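PDB 4FO0: actin-related protein 8 from Homo sapiens, which binds ATP but has only low ATPase activity, cannot polymerise, and serves as a proposed core subunit of the INO80 chromatin-remodelling complex. Local coordinates for residues I44-K49 with L174-V179; Y134-E139 with E178-H183. All blocks are in the same frame, centred on the assembly; numbering follows the deposited sequence.

Contact 1. Residues I44-K49 with L174-V179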
loop_
_atom_site.group_PDB
_atom_site.type_symbol
_atom_site.label_atom_id
_atom_site.label_comp_id
_atom_site.label_asym_id
_atom_site.label_seq_id
_atom_site.Cartn_x
_atom_site.Cartn_y
_atom_site.Cartn_z
ATOM N N ILE A 44 0.999 2.089 -16.070
ATOM C CA ILE A 44 0.988 2.638 -17.415
ATOM C C ILE A 44 1.046 1.521 -18.454
ATOM O O ILE A 44 1.781 0.541 -18.304
ATOM C CB ILE A 44 2.155 3.638 -17.650
ATOM C CG1 ILE A 44 2.151 4.123 -19.098
ATOM C CG2 ILE A 44 3.489 2.996 -17.373
ATOM C CD1 ILE A 44 3.105 5.251 -19.368
ATOM N N ALA A 45 0.242 1.663 -19.497
ATOM C CA ALA A 45 0.300 0.743 -20.629
ATOM C C ALA A 45 0.997 1.429 -21.796
ATOM O O ALA A 45 0.650 2.548 -22.175
ATOM C CB ALA A 45 -1.095 0.293 -21.035
ATOM N N ARG A 46 1.988 0.754 -22.355
ATOM C CA ARG A 46 2.740 1.306 -23.456
ATOM C C ARG A 46 2.544 0.427 -24.663
ATOM O O ARG A 46 2.636 -0.805 -24.558
ATOM C CB ARG A 46 4.213 1.395 -23.097
ATOM C CG ARG A 46 4.544 2.569 -22.203
ATOM C CD ARG A 46 6.016 2.873 -22.270
ATOM N NE ARG A 46 6.386 4.066 -21.506
ATOM C CZ ARG A 46 6.204 5.315 -21.916
ATOM N NH1 ARG A 46 5.621 5.560 -23.084
ATOM N NH2 ARG A 46 6.594 6.319 -21.145
ATOM N N ARG A 47 2.265 1.059 -25.805
ATOM C CA ARG A 47 2.043 0.324 -27.045
ATOM C C ARG A 47 3.328 -0.308 -27.531
ATOM O O ARG A 47 4.418 0.102 -27.142
ATOM C CB ARG A 47 1.465 1.222 -28.139
ATOM C CG ARG A 47 0.901 0.435 -29.320
ATOM C CD ARG A 47 0.343 1.341 -30.404
ATOM N NE ARG A 47 -1.107 1.225 -30.538
ATOM C CZ ARG A 47 -1.722 0.268 -31.226
ATOM N NH1 ARG A 47 -1.013 -0.669 -31.841
ATOM N NH2 ARG A 47 -3.047 0.239 -31.290
ATOM N N HIS A 48 3.195 -1.333 -28.364
ATOM C CA HIS A 48 4.340 -1.871 -29.080
ATOM C C HIS A 48 4.655 -0.947 -30.238
ATOM O O HIS A 48 3.774 -0.229 -30.716
ATOM C CB HIS A 48 4.027 -3.255 -29.615
ATOM C CG HIS A 48 3.919 -4.291 -28.551
ATOM N ND1 HIS A 48 4.094 -3.996 -27.216
ATOM C CD2 HIS A 48 3.663 -5.620 -28.614
ATOM C CE1 HIS A 48 3.948 -5.099 -26.505
ATOM N NE2 HIS A 48 3.690 -6.100 -27.330
ATOM N N LYS A 49 5.904 -0.955 -30.690
ATOM C CA LYS A 49 6.273 -0.152 -31.847
ATOM C C LYS A 49 6.267 -1.018 -33.109
ATOM O O LYS A 49 6.346 -0.500 -34.225
ATOM C CB LYS A 49 7.634 0.516 -31.642
ATOM C CG LYS A 49 7.905 0.974 -30.217
ATOM C CD LYS A 49 8.197 -0.209 -29.296
ATOM C CE LYS A 49 9.504 -0.011 -28.531
ATOM N NZ LYS A 49 9.513 1.231 -27.698
ATOM N N LEU A 174 11.740 6.054 -14.815
ATOM C CA LEU A 174 11.600 7.481 -14.590
ATOM C C LEU A 174 10.719 8.120 -15.658
ATOM O O LEU A 174 9.937 9.020 -15.370
ATOM C CB LEU A 174 12.971 8.151 -14.529
ATOM C CG LEU A 174 13.690 7.929 -13.200
ATOM C CD1 LEU A 174 15.132 8.334 -13.312
ATOM C CD2 LEU A 174 13.013 8.738 -12.125
ATOM N N ALA A 175 10.823 7.644 -16.888
ATOM C CA ALA A 175 10.016 8.207 -17.952
ATOM C C ALA A 175 8.550 7.850 -17.737
ATOM O O ALA A 175 7.650 8.662 -18.002
ATOM C CB ALA A 175 10.494 7.717 -19.286
ATOM N N ASP A 176 8.325 6.639 -17.235
ATOM C CA ASP A 176 6.984 6.170 -16.916
ATOM C C ASP A 176 6.389 6.953 -15.750
ATOM O O ASP A 176 5.218 7.328 -15.788
ATOM C CB ASP A 176 6.987 4.668 -16.622
ATOM C CG ASP A 176 7.277 3.820 -17.873
ATOM O OD1 ASP A 176 7.290 4.395 -18.985
ATOM O OD2 ASP A 176 7.486 2.583 -17.750
ATOM N N ILE A 177 7.191 7.207 -14.721
ATOM C CA ILE A 177 6.747 8.040 -13.610
ATOM C C ILE A 177 6.318 9.392 -14.128
ATOM O O ILE A 177 5.231 9.867 -13.812
ATOM C CB ILE A 177 7.845 8.264 -12.569
ATOM C CG1 ILE A 177 8.255 6.927 -11.965
ATOM C CG2 ILE A 177 7.363 9.221 -11.462
ATOM C CD1 ILE A 177 7.097 6.173 -11.474
ATOM N N GLU A 178 7.170 10.006 -14.938
ATOM C CA GLU A 178 6.884 11.339 -15.429
ATOM C C GLU A 178 5.603 11.363 -16.243
ATOM O O GLU A 178 4.758 12.235 -16.062
ATOM C CB GLU A 178 8.034 11.887 -16.256
ATOM C CG GLU A 178 7.657 13.175 -16.963
ATOM C CD GLU A 178 8.854 13.951 -17.469
ATOM O OE1 GLU A 178 9.972 13.387 -17.474
ATOM O OE2 GLU A 178 8.673 15.130 -17.856
ATOM N N VAL A 179 5.452 10.404 -17.139
ATOM C CA VAL A 179 4.226 10.327 -17.909
ATOM C C VAL A 179 3.006 10.134 -16.999
ATOM O O VAL A 179 1.995 10.824 -17.150
ATOM C CB VAL A 179 4.295 9.228 -18.971
ATOM C CG1 VAL A 179 2.937 9.037 -19.640
ATOM C CG2 VAL A 179 5.350 9.578 -20.000
#

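Contact 2. Residues Y134-E139 with E178-H183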
loop_
_atom_site.group_PDB
_atom_site.type_symbol
_atom_site.label_atom_id
_atom_site.label_comp_id
_atom_site.label_asym_id
_atom_site.label_seq_id
_atom_site.Cartn_x
_atom_site.Cartn_y
_atom_site.Cartn_z
ATOM N N TYR A 134 0.375 5.320 -25.279
ATOM C CA TYR A 134 0.253 4.828 -23.918
ATOM C C TYR A 134 -1.092 5.121 -23.270
ATOM O O TYR A 134 -1.889 5.932 -23.756
ATOM C CB TYR A 134 1.355 5.407 -23.039
ATOM C CG TYR A 134 1.254 6.898 -22.871
ATOM C CD1 TYR A 134 2.123 7.750 -23.536
ATOM C CD2 TYR A 134 0.280 7.460 -22.056
ATOM C CE1 TYR A 134 2.039 9.118 -23.383
ATOM C CE2 TYR A 134 0.179 8.830 -21.905
ATOM C CZ TYR A 134 1.062 9.656 -22.572
ATOM O OH TYR A 134 0.972 11.023 -22.422
ATOM N N LEU A 135 -1.319 4.455 -22.144
ATOM C CA LEU A 135 -2.515 4.654 -21.362
ATOM C C LEU A 135 -2.101 4.700 -19.921
ATOM O O LEU A 135 -1.105 4.091 -19.533
ATOM C CB LEU A 135 -3.513 3.520 -21.628
ATOM C CG LEU A 135 -4.098 3.650 -23.037
ATOM C CD1 LEU A 135 -4.259 2.321 -23.704
ATOM C CD2 LEU A 135 -5.413 4.378 -22.972
ATOM N N VAL A 136 -2.861 5.428 -19.121
ATOM C CA VAL A 136 -2.480 5.636 -17.740
ATOM C C VAL A 136 -3.576 5.258 -16.767
ATOM O O VAL A 136 -4.754 5.414 -17.054
ATOM C CB VAL A 136 -2.089 7.099 -17.513
ATOM C CG1 VAL A 136 -1.789 7.353 -16.035
ATOM C CG2 VAL A 136 -0.896 7.424 -18.359
ATOM N N GLY A 137 -3.168 4.754 -15.610
ATOM C CA GLY A 137 -4.089 4.511 -14.518
ATOM C C GLY A 137 -5.158 3.491 -14.836
ATOM O O GLY A 137 -4.881 2.398 -15.343
ATOM N N GLU A 138 -6.396 3.852 -14.530
ATOM C CA GLU A 138 -7.520 2.962 -14.750
ATOM C C GLU A 138 -7.698 2.582 -16.228
ATOM O O GLU A 138 -8.061 1.448 -16.547
ATOM C CB GLU A 138 -8.787 3.602 -14.213
ATOM C CG GLU A 138 -9.983 2.686 -14.267
ATOM C CD GLU A 138 -10.649 2.544 -12.920
ATOM O OE1 GLU A 138 -11.813 2.078 -12.888
ATOM O OE2 GLU A 138 -10.005 2.902 -11.900
ATOM N N GLU A 139 -7.443 3.525 -17.132
ATOM C CA GLU A 139 -7.470 3.194 -18.550
ATOM C C GLU A 139 -6.448 2.109 -18.884
ATOM O O GLU A 139 -6.695 1.239 -19.721
ATOM C CB GLU A 139 -7.227 4.426 -19.407
ATOM C CG GLU A 139 -8.455 5.274 -19.609
ATOM C CD GLU A 139 -8.245 6.339 -20.672
ATOM O OE1 GLU A 139 -9.254 6.848 -21.214
ATOM O OE2 GLU A 139 -7.070 6.660 -20.965
ATOM N N GLU A 178 7.170 10.006 -14.938
ATOM C CA GLU A 178 6.884 11.339 -15.429
ATOM C C GLU A 178 5.603 11.363 -16.243
ATOM O O GLU A 178 4.758 12.235 -16.062
ATOM C CB GLU A 178 8.034 11.887 -16.256
ATOM C CG GLU A 178 7.657 13.175 -16.963
ATOM C CD GLU A 178 8.854 13.951 -17.469
ATOM O OE1 GLU A 178 9.972 13.387 -17.474
ATOM O OE2 GLU A 178 8.673 15.130 -17.856
ATOM N N VAL A 179 5.452 10.404 -17.139
ATOM C CA VAL A 179 4.226 10.327 -17.909
ATOM C C VAL A 179 3.006 10.134 -16.999
ATOM O O VAL A 179 1.995 10.824 -17.150
ATOM C CB VAL A 179 4.295 9.228 -18.971
ATOM C CG1 VAL A 179 2.937 9.037 -19.640
ATOM C CG2 VAL A 179 5.350 9.578 -20.000
ATOM N N ILE A 180 3.098 9.208 -16.050
ATOM C CA ILE A 180 1.984 8.979 -15.141
ATOM C C ILE A 180 1.665 10.226 -14.299
ATOM O O ILE A 180 0.509 10.639 -14.206
ATOM C CB ILE A 180 2.230 7.766 -14.232
ATOM C CG1 ILE A 180 2.355 6.486 -15.061
ATOM C CG2 ILE A 180 1.099 7.607 -13.220
ATOM C CD1 ILE A 180 2.772 5.274 -14.228
ATOM N N TRP A 181 2.684 10.830 -13.699
ATOM C CA TRP A 181 2.466 12.002 -12.866
ATOM C C TRP A 181 1.987 13.200 -13.663
ATOM O O TRP A 181 1.111 13.927 -13.217
ATOM C CB TRP A 181 3.714 12.366 -12.056
ATOM C CG TRP A 181 4.040 11.333 -11.048
ATOM C CD1 TRP A 181 3.425 10.123 -10.898
ATOM C CD2 TRP A 181 5.067 11.388 -10.049
ATOM N NE1 TRP A 181 4.001 9.424 -9.873
ATOM C CE2 TRP A 181 5.015 10.174 -9.336
ATOM C CE3 TRP A 181 6.028 12.339 -9.695
ATOM C CZ2 TRP A 181 5.885 9.889 -8.281
ATOM C CZ3 TRP A 181 6.883 12.061 -8.647
ATOM C CH2 TRP A 181 6.811 10.843 -7.952
ATOM N N SER A 182 2.553 13.408 -14.844
ATOM C CA SER A 182 2.139 14.536 -15.662
ATOM C C SER A 182 0.691 14.390 -16.115
ATOM O O SER A 182 -0.093 15.336 -16.026
ATOM C CB SER A 182 3.070 14.684 -16.845
ATOM O OG SER A 182 4.402 14.720 -16.365
ATOM N N HIS A 183 0.334 13.204 -16.586
ATOM C CA HIS A 183 -1.045 12.917 -16.967
ATOM C C HIS A 183 -2.033 13.247 -15.841
ATOM O O HIS A 183 -3.103 13.796 -16.088
ATOM C CB HIS A 183 -1.183 11.449 -17.395
ATOM C CG HIS A 183 -2.589 11.029 -17.684
ATOM N ND1 HIS A 183 -3.216 11.302 -18.881
ATOM C CD2 HIS A 183 -3.495 10.362 -16.926
ATOM C CE1 HIS A 183 -4.447 10.817 -18.850
ATOM N NE2 HIS A 183 -4.641 10.240 -17.675
#

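Contact 1. Residues I44-K49 with L174-V179
Ile44 meets helix 170-187 with two of its methyl groups, each on a different residue. Its CG2 rests against the base of the Asp176 carboxylate, 3.9 Å from Asp176 CG, while Ile44 CD1 lies 3.8 Å from Val179 CG1. With CG1 of Ile44 anti to the backbone N and CD1 continuing the extended chain, the isoleucine spans the gap to the next turn of the helix. The strand belongs to the actin-fold sheet, in which strand 38-47 is flanked by strands 134-136 and 149-152 and helix 170-187 covers one face; strand and helix axes lie 9.9 Å apart and are inclined at 112°. Ala45 points to the other side of the sheet, where it touches Leu135 and Ile151. Arg46 returns to the helix side and forms a salt bridge with Asp176, side-on and converging on a single oxygen. Arg46 NE donates to Asp176 OD1 at 2.7 Å with an N-H...O angle of 155°, and Arg46 NH2 reaches the same OD1 at 3.0 Å along a more bent path. OD1 lies in the guanidinium plane, whereas the two flat groups are turned 34° from each other. Ile44 CD1 sits over one guanidinium face, offset toward its rim, and Val179 CG2 lies 3.7 Å from Arg46 NH2. The Asp176 side chain also touches His152 of strand 149-152.

Contact 2. Residues Y134-E139 with E178-H183
Strand 134-136 belongs to the actin-fold sheet and leads through Gly137 into helix 138-141, and helix 170-187 packs across this part of the sheet, the strand and helix axes 9.1 Å apart at 58°. Tyr134 and Val136, both directed at the helix, carry the contact. The tyrosine ring lies with one face against Val179: the CG1 methyl stands 3.6 Å from the ring centroid and 17° off the normal, a CH-pi contact displaced toward the CZ and CE2 side. Chi1 of Tyr134, 65°, sets CG between the backbone N and the carbonyl carbon and turns the ring to this methyl. A serine in place of Tyr134 would probably leave the Val179 methyl without its aromatic cover and open a gap between strand and helix. Val136 fits between Ile180, the residue after Val179, and His183, a turn beyond Val179. Its CG1 comes 4.0 Å from Ile180 CG2 and also lies 3.6 Å from His183 CD2. CB of Val136 stands over one face of the His183 imidazole, 4.0 Å from its centroid, in a second, more tilted CH-pi contact. Gly137, with positive phi, occupies the N-cap position of helix 138-141. The side chain of Ile180 is about 12 Å from the bound ATP and so does not touch it; the packing is that of a helix laid against the beta-sheet, as in other members of the actin family.

How the contacts relate
Contacts 1 and 2 put two neighbouring antiparallel strands of one sheet against successive turns of helix 170-187, with their centres 8 Å apart. Val179 is common to both: its CG1 touches Ile44 and Tyr134, one from each strand, and its CG2 approaches Arg46. The strands are joined directly by a probable hydrogen bond from Leu135 N to Ala45 O, 2.7 Å. Both contacts are partly buried, but their chemistry differs. Contact 1, away from the annotated sites, mixes aliphatic packing with a salt bridge; contact 2 relies on aliphatic and CH-pi packing between strand and helix and sits nearer the nucleotide. Ile180 CD1 against Ile44 CB ties the two together.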